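Local atomic coordinates of fatty acid binding protein homolog (Echinococcus granulosus, PDB entry 1O8V), a protein that binds long-chain fatty acids inside a beta-barrel and has been implicated in the uptake, storage and transport of lipids in a tapeworm parasite. Residues G7-E12 against N113-T118; M21-V26 against D122-V127; V43-L46 against K50-M53; S84-E89 against M93-D98. One frame throughout, in Å; residues are numbered along the deposited sequence.

Contact 1 (G7-E12 against N113-T118)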
loop_
_atom_site.group_PDB
_atom_site.type_symbol
_atom_site.label_atom_id
_atom_site.label_comp_id
_atom_site.label_asym_id
_atom_site.label_seq_id
_atom_site.Cartn_x
_atom_site.Cartn_y
_atom_site.Cartn_z
ATOM N N GLY A 7 -13.378 -3.000 -2.973
ATOM C CA GLY A 7 -13.394 -4.235 -3.734
ATOM C C GLY A 7 -12.066 -4.968 -3.671
ATOM O O GLY A 7 -11.230 -4.718 -2.781
ATOM N N THR A 8 -11.895 -5.902 -4.597
ATOM C CA THR A 8 -10.721 -6.753 -4.649
ATOM C C THR A 8 -9.926 -6.408 -5.907
ATOM O O THR A 8 -10.489 -6.256 -6.997
ATOM C CB THR A 8 -11.154 -8.216 -4.663
ATOM O OG1 THR A 8 -11.805 -8.511 -3.428
ATOM C CG2 THR A 8 -9.928 -9.170 -4.697
ATOM N N TRP A 9 -8.609 -6.292 -5.747
ATOM C CA TRP A 9 -7.694 -5.881 -6.798
ATOM C C TRP A 9 -6.466 -6.805 -6.849
ATOM O O TRP A 9 -5.850 -7.085 -5.815
ATOM C CB TRP A 9 -7.182 -4.465 -6.504
ATOM C CG TRP A 9 -8.247 -3.433 -6.295
ATOM C CD1 TRP A 9 -8.861 -3.111 -5.127
ATOM C CD2 TRP A 9 -8.840 -2.596 -7.302
ATOM N NE1 TRP A 9 -9.789 -2.117 -5.341
ATOM C CE2 TRP A 9 -9.797 -1.792 -6.666
ATOM C CE3 TRP A 9 -8.654 -2.448 -8.672
ATOM C CZ2 TRP A 9 -10.553 -0.822 -7.354
ATOM C CZ3 TRP A 9 -9.417 -1.503 -9.369
ATOM C CH2 TRP A 9 -10.356 -0.705 -8.710
ATOM N N LYS A 10 -6.070 -7.210 -8.046
ATOM C CA LYS A 10 -4.970 -8.165 -8.234
ATOM C C LYS A 10 -3.767 -7.463 -8.857
ATOM O O LYS A 10 -3.889 -6.807 -9.872
ATOM C CB LYS A 10 -5.410 -9.336 -9.129
ATOM C CG LYS A 10 -4.293 -10.291 -9.530
ATOM C CD LYS A 10 -3.567 -10.834 -8.317
ATOM C CE LYS A 10 -2.296 -11.581 -8.679
ATOM N NZ LYS A 10 -1.945 -12.525 -7.594
ATOM N N MET A 11 -2.583 -7.586 -8.267
ATOM C CA MET A 11 -1.437 -6.864 -8.834
ATOM C C MET A 11 -0.970 -7.516 -10.128
ATOM O O MET A 11 -0.746 -8.747 -10.177
ATOM C CB MET A 11 -0.264 -6.762 -7.844
ATOM C CG MET A 11 0.712 -5.672 -8.297
ATOM S SD MET A 11 2.283 -5.690 -7.437
ATOM C CE MET A 11 3.001 -6.954 -8.215
ATOM N N GLU A 12 -0.862 -6.702 -11.171
ATOM C CA GLU A 12 -0.454 -7.136 -12.506
ATOM C C GLU A 12 1.011 -6.874 -12.805
ATOM O O GLU A 12 1.692 -7.726 -13.396
ATOM C CB GLU A 12 -1.328 -6.422 -13.550
ATOM C CG GLU A 12 -2.809 -6.777 -13.452
ATOM C CD GLU A 12 -3.144 -8.135 -14.057
ATOM O OE1 GLU A 12 -2.228 -8.809 -14.598
ATOM O OE2 GLU A 12 -4.332 -8.515 -14.000
ATOM N N ASN A 113 -11.100 -0.039 -14.434
ATOM C CA ASN A 113 -10.779 -1.337 -13.866
ATOM C C ASN A 113 -9.375 -1.375 -13.297
ATOM O O ASN A 113 -8.928 -2.427 -12.863
ATOM C CB ASN A 113 -10.939 -2.442 -14.936
ATOM C CG ASN A 113 -12.387 -2.889 -15.118
ATOM O OD1 ASN A 113 -13.216 -2.765 -14.209
ATOM N ND2 ASN A 113 -12.687 -3.439 -16.303
ATOM N N GLU A 114 -8.691 -0.235 -13.261
ATOM C CA GLU A 114 -7.273 -0.237 -12.911
ATOM C C GLU A 114 -6.983 0.606 -11.687
ATOM O O GLU A 114 -7.391 1.749 -11.636
ATOM C CB GLU A 114 -6.481 0.312 -14.073
ATOM C CG GLU A 114 -4.974 0.231 -13.895
ATOM C CD GLU A 114 -4.237 0.287 -15.221
ATOM O OE1 GLU A 114 -3.773 1.390 -15.568
ATOM O OE2 GLU A 114 -4.131 -0.772 -15.905
ATOM N N LEU A 115 -6.279 0.042 -10.702
ATOM C CA LEU A 115 -5.779 0.812 -9.557
ATOM C C LEU A 115 -4.271 0.943 -9.679
ATOM O O LEU A 115 -3.579 -0.053 -9.868
ATOM C CB LEU A 115 -6.134 0.091 -8.260
ATOM C CG LEU A 115 -5.856 0.806 -6.934
ATOM C CD1 LEU A 115 -6.849 0.342 -5.908
ATOM C CD2 LEU A 115 -4.417 0.546 -6.479
ATOM N N LYS A 116 -3.757 2.163 -9.572
ATOM C CA LYS A 116 -2.325 2.409 -9.641
ATOM C C LYS A 116 -1.852 2.934 -8.296
ATOM O O LYS A 116 -2.345 3.948 -7.806
ATOM C CB LYS A 116 -1.940 3.382 -10.771
ATOM C CG LYS A 116 -1.960 2.757 -12.151
ATOM C CD LYS A 116 -1.034 3.521 -13.107
ATOM C CE LYS A 116 -0.884 2.788 -14.442
ATOM N NZ LYS A 116 0.198 1.753 -14.465
ATOM N N ALA A 117 -0.885 2.234 -7.714
ATOM C CA ALA A 117 -0.296 2.624 -6.432
ATOM C C ALA A 117 1.096 3.139 -6.677
ATOM O O ALA A 117 1.986 2.367 -7.070
ATOM C CB ALA A 117 -0.237 1.454 -5.501
ATOM N N THR A 118 1.301 4.428 -6.463
ATOM C CA THR A 118 2.635 5.034 -6.560
ATOM C C THR A 118 3.236 5.076 -5.165
ATOM O O THR A 118 2.587 5.540 -4.248
ATOM C CB THR A 118 2.505 6.449 -7.108
ATOM O OG1 THR A 118 1.926 6.403 -8.420
ATOM C CG2 THR A 118 3.867 7.130 -7.283
#
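The indole of W9 lies with one face against L115. CD1 of L115 sits 3.7 Å from the centroid of the five-membered ring of W9, only 10° off the ring normal. This is a CH-pi contact over the face. On the same side, L115 CB comes to 3.6 Å from W9 CE3, so the leucine spans both rings of the indole. At the far edge of the six-membered ring, the backbone O of N113 lies near the ring plane, 3.6 Å from W9 CZ3. The two side chains cross at about a right angle. L115 turns its CG away from its own backbone N (chi1 -173°), and this lays the CD1 branch over the indole. No hydrogen bond joins the two segments. The ring nitrogen NE1 of W9 is instead bonded to the backbone O of F5, which fixes how the indole is turned. K132 makes a cation-pi contact with W9, and V110 touches both W9 and L115. Strands 7-15 and 114-121 are not neighbours in the sheet. Strand 124-132 pairs with both, so the contact joins two strands that are one strand apart in the barrel, near hexadecanoate-binding R108. Its chemistry is mainly apolar and CH-pi, with a carbonyl oxygen at the ring edge and the one polar atom of the indole satisfied outside the pair.

Contact 2 (M21-V26 against D122-V127)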
loop_
_atom_site.group_PDB
_atom_site.type_symbol
_atom_site.label_atom_id
_atom_site.label_comp_id
_atom_site.label_asym_id
_atom_site.label_seq_id
_atom_site.Cartn_x
_atom_site.Cartn_y
_atom_site.Cartn_z
ATOM N N MET A 21 12.395 -0.763 -1.536
ATOM C CA MET A 21 12.796 -1.629 -0.429
ATOM C C MET A 21 14.260 -1.399 -0.027
ATOM O O MET A 21 14.597 -1.446 1.145
ATOM C CB MET A 21 12.575 -3.107 -0.811
ATOM C CG MET A 21 11.113 -3.523 -0.881
ATOM S SD MET A 21 10.879 -5.299 -1.085
ATOM C CE MET A 21 11.468 -5.514 -2.754
ATOM N N GLU A 22 15.119 -1.203 -1.018
ATOM C CA GLU A 22 16.538 -0.963 -0.776
ATOM C C GLU A 22 16.710 0.311 0.058
ATOM O O GLU A 22 17.432 0.331 1.044
ATOM C CB GLU A 22 17.300 -0.885 -2.119
ATOM C CG GLU A 22 17.417 -2.255 -2.801
ATOM C CD GLU A 22 17.635 -2.273 -4.310
ATOM O OE1 GLU A 22 17.889 -1.219 -4.907
ATOM O OE2 GLU A 22 17.562 -3.398 -4.885
ATOM N N ARG A 23 15.987 1.364 -0.304
ATOM C CA ARG A 23 16.092 2.632 0.419
ATOM C C ARG A 23 15.570 2.551 1.845
ATOM O O ARG A 23 16.055 3.244 2.722
ATOM C CB ARG A 23 15.355 3.751 -0.351
ATOM C CG ARG A 23 15.574 5.150 0.160
ATOM C CD ARG A 23 17.025 5.614 0.138
ATOM N NE ARG A 23 17.524 5.639 -1.214
ATOM C CZ ARG A 23 17.473 6.695 -2.016
ATOM N NH1 ARG A 23 16.971 7.846 -1.585
ATOM N NH2 ARG A 23 17.917 6.591 -3.267
ATOM N N LEU A 24 14.565 1.714 2.052
ATOM C CA LEU A 24 13.932 1.546 3.373
ATOM C C LEU A 24 14.701 0.600 4.299
ATOM O O LEU A 24 14.344 0.461 5.478
ATOM C CB LEU A 24 12.510 1.040 3.206
ATOM C CG LEU A 24 11.515 2.039 2.630
ATOM C CD1 LEU A 24 10.187 1.367 2.295
ATOM C CD2 LEU A 24 11.349 3.204 3.585
ATOM N N GLY A 25 15.734 -0.054 3.789
ATOM C CA GLY A 25 16.531 -0.934 4.630
ATOM C C GLY A 25 16.013 -2.355 4.758
ATOM O O GLY A 25 16.452 -3.101 5.667
ATOM N N VAL A 26 15.126 -2.748 3.851
ATOM C CA VAL A 26 14.599 -4.096 3.847
ATOM C C VAL A 26 15.754 -5.062 3.558
ATOM O O VAL A 26 16.580 -4.815 2.669
ATOM C CB VAL A 26 13.490 -4.258 2.802
ATOM C CG1 VAL A 26 12.927 -5.659 2.850
ATOM C CG2 VAL A 26 12.359 -3.221 3.055
ATOM N N ASP A 122 11.997 9.299 -0.400
ATOM C CA ASP A 122 12.906 10.322 -0.960
ATOM C C ASP A 122 12.550 10.542 -2.442
ATOM O O ASP A 122 11.394 10.753 -2.746
ATOM C CB ASP A 122 14.359 9.883 -0.779
ATOM C CG ASP A 122 14.710 9.542 0.653
ATOM O OD1 ASP A 122 14.200 10.205 1.597
ATOM O OD2 ASP A 122 15.511 8.641 0.918
ATOM N N GLU A 123 13.540 10.473 -3.335
ATOM C CA GLU A 123 13.340 10.634 -4.775
ATOM C C GLU A 123 12.969 9.369 -5.535
ATOM O O GLU A 123 12.721 9.411 -6.751
ATOM C CB GLU A 123 14.599 11.245 -5.401
ATOM C CG GLU A 123 15.675 10.260 -5.803
ATOM C CD GLU A 123 16.505 9.685 -4.676
ATOM O OE1 GLU A 123 16.302 10.044 -3.504
ATOM O OE2 GLU A 123 17.418 8.872 -4.985
ATOM N N VAL A 124 12.942 8.231 -4.842
ATOM C CA VAL A 124 12.662 6.933 -5.452
ATOM C C VAL A 124 11.202 6.774 -5.737
ATOM O O VAL A 124 10.369 7.103 -4.885
ATOM C CB VAL A 124 13.121 5.782 -4.533
ATOM C CG1 VAL A 124 12.867 4.425 -5.200
ATOM C CG2 VAL A 124 14.601 5.927 -4.165
ATOM N N VAL A 125 10.884 6.317 -6.944
ATOM C CA VAL A 125 9.519 6.151 -7.386
ATOM C C VAL A 125 9.239 4.718 -7.843
ATOM O O VAL A 125 9.993 4.139 -8.622
ATOM C CB VAL A 125 9.166 7.101 -8.552
ATOM C CG1 VAL A 125 7.715 6.975 -8.906
ATOM C CG2 VAL A 125 9.515 8.527 -8.205
ATOM N N CYS A 126 8.142 4.159 -7.328
ATOM C CA CYS A 126 7.681 2.841 -7.719
ATOM C C CYS A 126 6.218 2.965 -8.136
ATOM O O CYS A 126 5.459 3.725 -7.555
ATOM C CB CYS A 126 7.823 1.890 -6.520
ATOM S SG CYS A 126 6.691 0.484 -6.511
ATOM N N VAL A 127 5.821 2.223 -9.167
ATOM C CA VAL A 127 4.419 2.142 -9.531
ATOM C C VAL A 127 4.012 0.678 -9.614
ATOM O O VAL A 127 4.675 -0.099 -10.306
ATOM C CB VAL A 127 4.110 2.829 -10.889
ATOM C CG1 VAL A 127 2.629 2.814 -11.097
ATOM C CG2 VAL A 127 4.647 4.250 -10.919
#
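R23 of helix 17-24 reaches across to D122 and E123 in the turn that leads into strand 124-132, forming a surface salt-bridge network that fastens the helix to the barrel of this fatty-acid-binding protein. The arginine meets E123 end-on, with two nitrogens against two oxygens. NH1 donates to E123 OE1 at 3.0 Å, and NH2 donates to E123 OE2 at 2.9 Å with an N-H...O angle of 168°. Both oxygens lie close to the guanidinium plane. The carboxylate is nevertheless turned 40° against that plane, and its oxygens are met on their syn sides, out of the carboxylate plane. NH1 also donates to D122 OD2 at 3.0 Å. Here the carboxylate offers its anti lone pair, away from its other oxygen. One nitrogen of R23 therefore serves two acids. The arginine chain is bent at chi2 and chi3, both near +60°, which curls CG and CD past D122 OD2 before the guanidinium meets E123. K102 forms a second salt bridge with D122 OD2, so this oxygen is shared by two cations and its negative charge is probably well stabilised. Behind the contact the helix ends in a Schellman motif, with G25 at positive phi and V26 N bonded to M21 O. M21 touches the bound palmitic acid, but the salt bridges themselves lie on the outside. V124 closes the contact from above the guanidinium: its CG2 rests over one face, offset toward the rim, 3.5 Å from R23 NH2.

Contact 3 (V43-L46 against K50-M53)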
loop_
_atom_site.group_PDB
_atom_site.type_symbol
_atom_site.label_atom_id
_atom_site.label_comp_id
_atom_site.label_asym_id
_atom_site.label_seq_id
_atom_site.Cartn_x
_atom_site.Cartn_y
_atom_site.Cartn_z
ATOM N N VAL A 43 -10.206 -4.014 -0.223
ATOM C CA VAL A 43 -10.596 -2.818 0.505
ATOM C C VAL A 43 -12.086 -2.929 0.872
ATOM O O VAL A 43 -12.930 -3.103 -0.021
ATOM C CB VAL A 43 -10.359 -1.558 -0.320
ATOM C CG1 VAL A 43 -10.534 -0.325 0.542
ATOM C CG2 VAL A 43 -8.968 -1.579 -0.967
ATOM N N THR A 44 -12.382 -2.824 2.159
ATOM C CA THR A 44 -13.753 -3.017 2.657
ATOM C C THR A 44 -14.216 -1.839 3.513
ATOM O O THR A 44 -13.429 -1.202 4.217
ATOM C CB THR A 44 -13.921 -4.363 3.428
ATOM O OG1 THR A 44 -12.957 -4.516 4.485
ATOM C CG2 THR A 44 -13.654 -5.524 2.522
ATOM N N ASP A 45 -15.511 -1.548 3.417
ATOM C CA ASP A 45 -16.189 -0.530 4.213
ATOM C C ASP A 45 -16.738 -1.203 5.467
ATOM O O ASP A 45 -17.574 -2.107 5.377
ATOM C CB ASP A 45 -17.307 0.050 3.357
ATOM C CG ASP A 45 -18.064 1.196 4.022
ATOM O OD1 ASP A 45 -17.983 1.380 5.247
ATOM O OD2 ASP A 45 -18.795 1.938 3.341
ATOM N N LEU A 46 -16.233 -0.808 6.624
ATOM C CA LEU A 46 -16.582 -1.439 7.896
ATOM C C LEU A 46 -17.747 -0.741 8.578
ATOM O O LEU A 46 -18.160 -1.166 9.664
ATOM C CB LEU A 46 -15.392 -1.451 8.861
ATOM C CG LEU A 46 -14.118 -2.184 8.415
ATOM C CD1 LEU A 46 -13.033 -2.074 9.435
ATOM C CD2 LEU A 46 -14.463 -3.626 8.128
ATOM N N LYS A 50 -15.006 3.699 9.249
ATOM C CA LYS A 50 -13.853 2.809 9.289
ATOM C C LYS A 50 -13.763 1.975 8.019
ATOM O O LYS A 50 -14.772 1.640 7.403
ATOM C CB LYS A 50 -13.916 1.858 10.474
ATOM C CG LYS A 50 -13.819 2.511 11.816
ATOM C CD LYS A 50 -13.639 1.435 12.890
ATOM C CE LYS A 50 -13.573 2.027 14.283
ATOM N NZ LYS A 50 -13.166 1.017 15.312
ATOM N N TYR A 51 -12.532 1.668 7.630
ATOM C CA TYR A 51 -12.237 0.886 6.438
ATOM C C TYR A 51 -11.149 -0.121 6.782
ATOM O O TYR A 51 -10.392 0.086 7.712
ATOM C CB TYR A 51 -11.725 1.779 5.299
ATOM C CG TYR A 51 -12.768 2.765 4.847
ATOM C CD1 TYR A 51 -12.861 4.021 5.434
ATOM C CD2 TYR A 51 -13.703 2.408 3.895
ATOM C CE1 TYR A 51 -13.857 4.919 5.034
ATOM C CE2 TYR A 51 -14.700 3.301 3.490
ATOM C CZ TYR A 51 -14.765 4.533 4.065
ATOM O OH TYR A 51 -15.758 5.403 3.659
ATOM N N LYS A 52 -11.068 -1.196 6.016
ATOM C CA LYS A 52 -9.943 -2.136 6.115
ATOM C C LYS A 52 -9.284 -2.308 4.762
ATOM O O LYS A 52 -9.965 -2.372 3.744
ATOM C CB LYS A 52 -10.436 -3.498 6.628
ATOM C CG LYS A 52 -9.367 -4.552 6.801
ATOM C CD LYS A 52 -9.981 -5.912 7.103
ATOM C CE LYS A 52 -10.536 -5.999 8.515
ATOM N NZ LYS A 52 -10.643 -7.434 8.904
ATOM N N MET A 53 -7.949 -2.363 4.738
ATOM C CA MET A 53 -7.214 -2.874 3.584
ATOM C C MET A 53 -6.521 -4.153 3.989
ATOM O O MET A 53 -5.825 -4.175 5.007
ATOM C CB MET A 53 -6.160 -1.869 3.091
ATOM C CG MET A 53 -6.746 -0.686 2.395
ATOM S SD MET A 53 -5.451 0.376 1.593
ATOM C CE MET A 53 -4.720 1.168 3.039
HETATM O O HOH W 1 -10.500 -5.569 3.655
HETATM O O HOH W 2 -16.981 3.241 6.889
#
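T44 and K52 hold each other with two backbone hydrogen bonds: T44 N to K52 O at 2.9 Å and K52 N to T44 O at 3.0 Å. L46 N adds a third bond to K50 O at 3.0 Å. These bonds set the antiparallel register of the hairpin formed by strands 40-47 and 50-56. A water donates to both D45 OD1 (2.7 Å) and K50 O, and it lies over one face of the Y51 ring, toward its rim. D45 OD1 also takes the N-H of G47, at the end of the strand. A second water bonds T44 OG1 and donates weakly to K52 O; chi1 of 54° sets this hydroxyl between backbone N and carbonyl carbon, 3.5 Å from K52 CB. Farther out, Y51 CE2 approaches D45 CG at 4.0 Å, with ring and carboxylate planes 37° apart. L46 CD1 rests on the backbone of Y51, 3.8 Å from its C. V43 and M53, both buried, lie side by side on the face they share with D45 and Y51, CG2 to CG 4.1 Å. K52 NZ turns away to a salt bridge with E63. The backbone pairing is thus direct, waters extend it at T44 and at D45, and V43 and M53 give apolar surface to the barrel interior.

Contact 4 (S84-E89 against M93-D98)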
loop_
_atom_site.group_PDB
_atom_site.type_symbol
_atom_site.label_atom_id
_atom_site.label_comp_id
_atom_site.label_asym_id
_atom_site.label_seq_id
_atom_site.Cartn_x
_atom_site.Cartn_y
_atom_site.Cartn_z
ATOM N N SER A 84 1.078 5.933 10.669
ATOM C CA SER A 84 0.397 6.102 9.377
ATOM C C SER A 84 -0.799 7.023 9.413
ATOM O O SER A 84 -1.400 7.232 10.464
ATOM C CB SER A 84 -0.021 4.726 8.844
ATOM O OG SER A 84 1.147 3.943 8.658
ATOM N N LEU A 85 -1.154 7.559 8.242
ATOM C CA LEU A 85 -2.261 8.484 8.107
ATOM C C LEU A 85 -2.754 8.366 6.681
ATOM O O LEU A 85 -1.998 8.492 5.733
ATOM C CB LEU A 85 -1.796 9.929 8.364
ATOM C CG LEU A 85 -2.868 11.017 8.417
ATOM C CD1 LEU A 85 -3.867 10.865 9.509
ATOM C CD2 LEU A 85 -2.137 12.336 8.625
ATOM N N ILE A 86 -4.028 8.095 6.521
ATOM C CA ILE A 86 -4.638 7.932 5.222
ATOM C C ILE A 86 -5.754 8.978 5.063
ATOM O O ILE A 86 -6.609 9.118 5.930
ATOM C CB ILE A 86 -5.214 6.515 5.098
ATOM C CG1 ILE A 86 -4.085 5.481 5.117
ATOM C CG2 ILE A 86 -6.026 6.417 3.787
ATOM C CD1 ILE A 86 -4.523 4.045 5.119
ATOM N N THR A 87 -5.734 9.697 3.948
ATOM C CA THR A 87 -6.828 10.576 3.563
ATOM C C THR A 87 -7.167 10.355 2.107
ATOM O O THR A 87 -6.452 9.648 1.380
ATOM C CB THR A 87 -6.468 12.056 3.799
ATOM O OG1 THR A 87 -5.238 12.370 3.125
ATOM C CG2 THR A 87 -6.191 12.310 5.256
ATOM N N VAL A 88 -8.250 10.974 1.657
ATOM C CA VAL A 88 -8.562 10.979 0.228
ATOM C C VAL A 88 -8.749 12.414 -0.250
ATOM O O VAL A 88 -9.537 13.169 0.346
ATOM C CB VAL A 88 -9.810 10.160 -0.116
ATOM C CG1 VAL A 88 -10.112 10.298 -1.604
ATOM C CG2 VAL A 88 -9.605 8.700 0.253
ATOM N N GLU A 89 -8.030 12.773 -1.307
ATOM C CA GLU A 89 -7.988 14.143 -1.831
ATOM C C GLU A 89 -8.009 14.151 -3.345
ATOM O O GLU A 89 -7.099 13.632 -3.984
ATOM C CB GLU A 89 -6.737 14.878 -1.345
ATOM C CG GLU A 89 -6.657 16.337 -1.823
ATOM C CD GLU A 89 -5.461 17.108 -1.283
ATOM O OE1 GLU A 89 -4.569 16.503 -0.647
ATOM O OE2 GLU A 89 -5.415 18.339 -1.510
ATOM N N MET A 93 -6.172 8.326 -2.941
ATOM C CA MET A 93 -5.919 7.888 -1.589
ATOM C C MET A 93 -4.459 8.211 -1.278
ATOM O O MET A 93 -3.565 7.748 -1.978
ATOM C CB MET A 93 -6.214 6.402 -1.430
ATOM C CG MET A 93 -6.074 5.962 0.023
ATOM S SD MET A 93 -5.923 4.194 0.372
ATOM C CE MET A 93 -7.203 3.590 -0.682
ATOM N N LYS A 94 -4.248 8.973 -0.206
ATOM C CA LYS A 94 -2.930 9.379 0.246
ATOM C C LYS A 94 -2.651 8.653 1.552
ATOM O O LYS A 94 -3.339 8.850 2.552
ATOM C CB LYS A 94 -2.866 10.902 0.424
ATOM C CG LYS A 94 -3.027 11.678 -0.878
ATOM C CD LYS A 94 -3.266 13.138 -0.628
ATOM C CE LYS A 94 -1.973 13.927 -0.538
ATOM N NZ LYS A 94 -2.282 15.340 -0.156
ATOM N N HIS A 95 -1.608 7.846 1.556
ATOM C CA HIS A 95 -1.274 6.976 2.665
ATOM C C HIS A 95 0.211 7.208 2.991
ATOM O O HIS A 95 1.082 6.811 2.238
ATOM C CB HIS A 95 -1.540 5.544 2.209
ATOM C CG HIS A 95 -1.235 4.474 3.216
ATOM N ND1 HIS A 95 -1.436 3.141 2.922
ATOM C CD2 HIS A 95 -0.772 4.510 4.496
ATOM C CE1 HIS A 95 -1.067 2.404 3.950
ATOM N NE2 HIS A 95 -0.690 3.204 4.927
ATOM N N GLU A 96 0.487 7.889 4.107
ATOM C CA GLU A 96 1.867 8.074 4.565
ATOM C C GLU A 96 2.233 7.073 5.649
ATOM O O GLU A 96 1.387 6.679 6.436
ATOM C CB GLU A 96 2.126 9.477 5.101
ATOM C CG GLU A 96 1.324 9.779 6.358
ATOM C CD GLU A 96 1.514 11.207 6.851
ATOM O OE1 GLU A 96 0.944 12.173 6.293
ATOM O OE2 GLU A 96 2.240 11.330 7.856
ATOM N N GLN A 97 3.508 6.712 5.704
ATOM C CA GLN A 97 4.052 5.778 6.699
ATOM C C GLN A 97 5.385 6.321 7.190
ATOM O O GLN A 97 6.372 6.311 6.446
ATOM C CB GLN A 97 4.289 4.394 6.100
ATOM C CG GLN A 97 3.067 3.701 5.573
ATOM C CD GLN A 97 3.384 2.455 4.843
ATOM O OE1 GLN A 97 4.366 2.402 4.091
ATOM N NE2 GLN A 97 2.502 1.464 4.961
ATOM N N ASP A 98 5.443 6.778 8.434
ATOM C CA ASP A 98 6.662 7.328 9.016
ATOM C C ASP A 98 7.297 6.278 9.916
ATOM O O ASP A 98 6.732 5.916 10.950
ATOM C CB ASP A 98 6.287 8.580 9.826
ATOM C CG ASP A 98 7.430 9.136 10.606
ATOM O OD1 ASP A 98 8.598 8.837 10.269
ATOM O OD2 ASP A 98 7.203 9.919 11.563
HETATM O O HOH W 3 -1.127 10.962 4.669
#
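I86 and H95 make the tight centre of this antiparallel hairpin. I86 CD1 stands 3.7 Å from the centroid of the H95 imidazole and 5° off its normal, a CH-pi contact over the face. I86 CG1 also touches H95 CD2 at 3.5 Å. The isoleucine has CG1 anti to its carbonyl carbon (chi1 -66°), which tips that branch over the ring, while CG2 meets M93 CG at 3.8 Å. On the same buried face S84 OG packs against Q97 CG, and Q97 touches the bound palmitic acid. S84 OG, both H95 nitrogens and Q97 NE2 have partners beyond the pair. E74 OE1 is bonded by S84 OG, H95 NE2 and Q97 NE2, and H95 ND1 is bonded to NH1 of hexadecanoate-binding R108. Both imidazole nitrogens are therefore engaged, which fixes the turn of the ring.

The other face, with L85, T87, K94 and E96, is more open to solvent. L85 CB lies alongside E96 CG at 3.7 Å, and a water donates to both L85 O and E96 OE1. K94 bends at chi3 and brings NZ to E89 OE1 at 2.6 Å, a salt bridge met nearly along the C-O direction. Between the faces, backbone bonds pair L85 with E96 and T87 with K94, the shortest being K94 N to T87 O at 2.8 Å.

Within the curled sheet, strand 72-75 flanks strand 81-89, and strand 103-111 flanks strand 92-98. M53 of strand 50-56 packs on the buried face.

In the fold
All four contacts reach one curled antiparallel sheet, the beta-barrel of the fatty-acid-binding protein family; contact 2 fastens helix 17-24 to its strand 124-132. Contacts 3 and 4 are local hairpins, one after the other in the chain, with centres 14 Å apart and M53 packed between them. Contacts 1 and 2, centres 20 Å apart, link distant parts of the sequence through neighbouring strands 114-121 and 124-132, and their segments alternate along the chain. Contacts 3 and 4 are both nested inside the loops closed by contacts 1 and 2. Strand 7-15 ties contact 1 to contact 3 where G7 meets V43. Together the four contacts are spread around the barrel that encloses the bound palmitic acid.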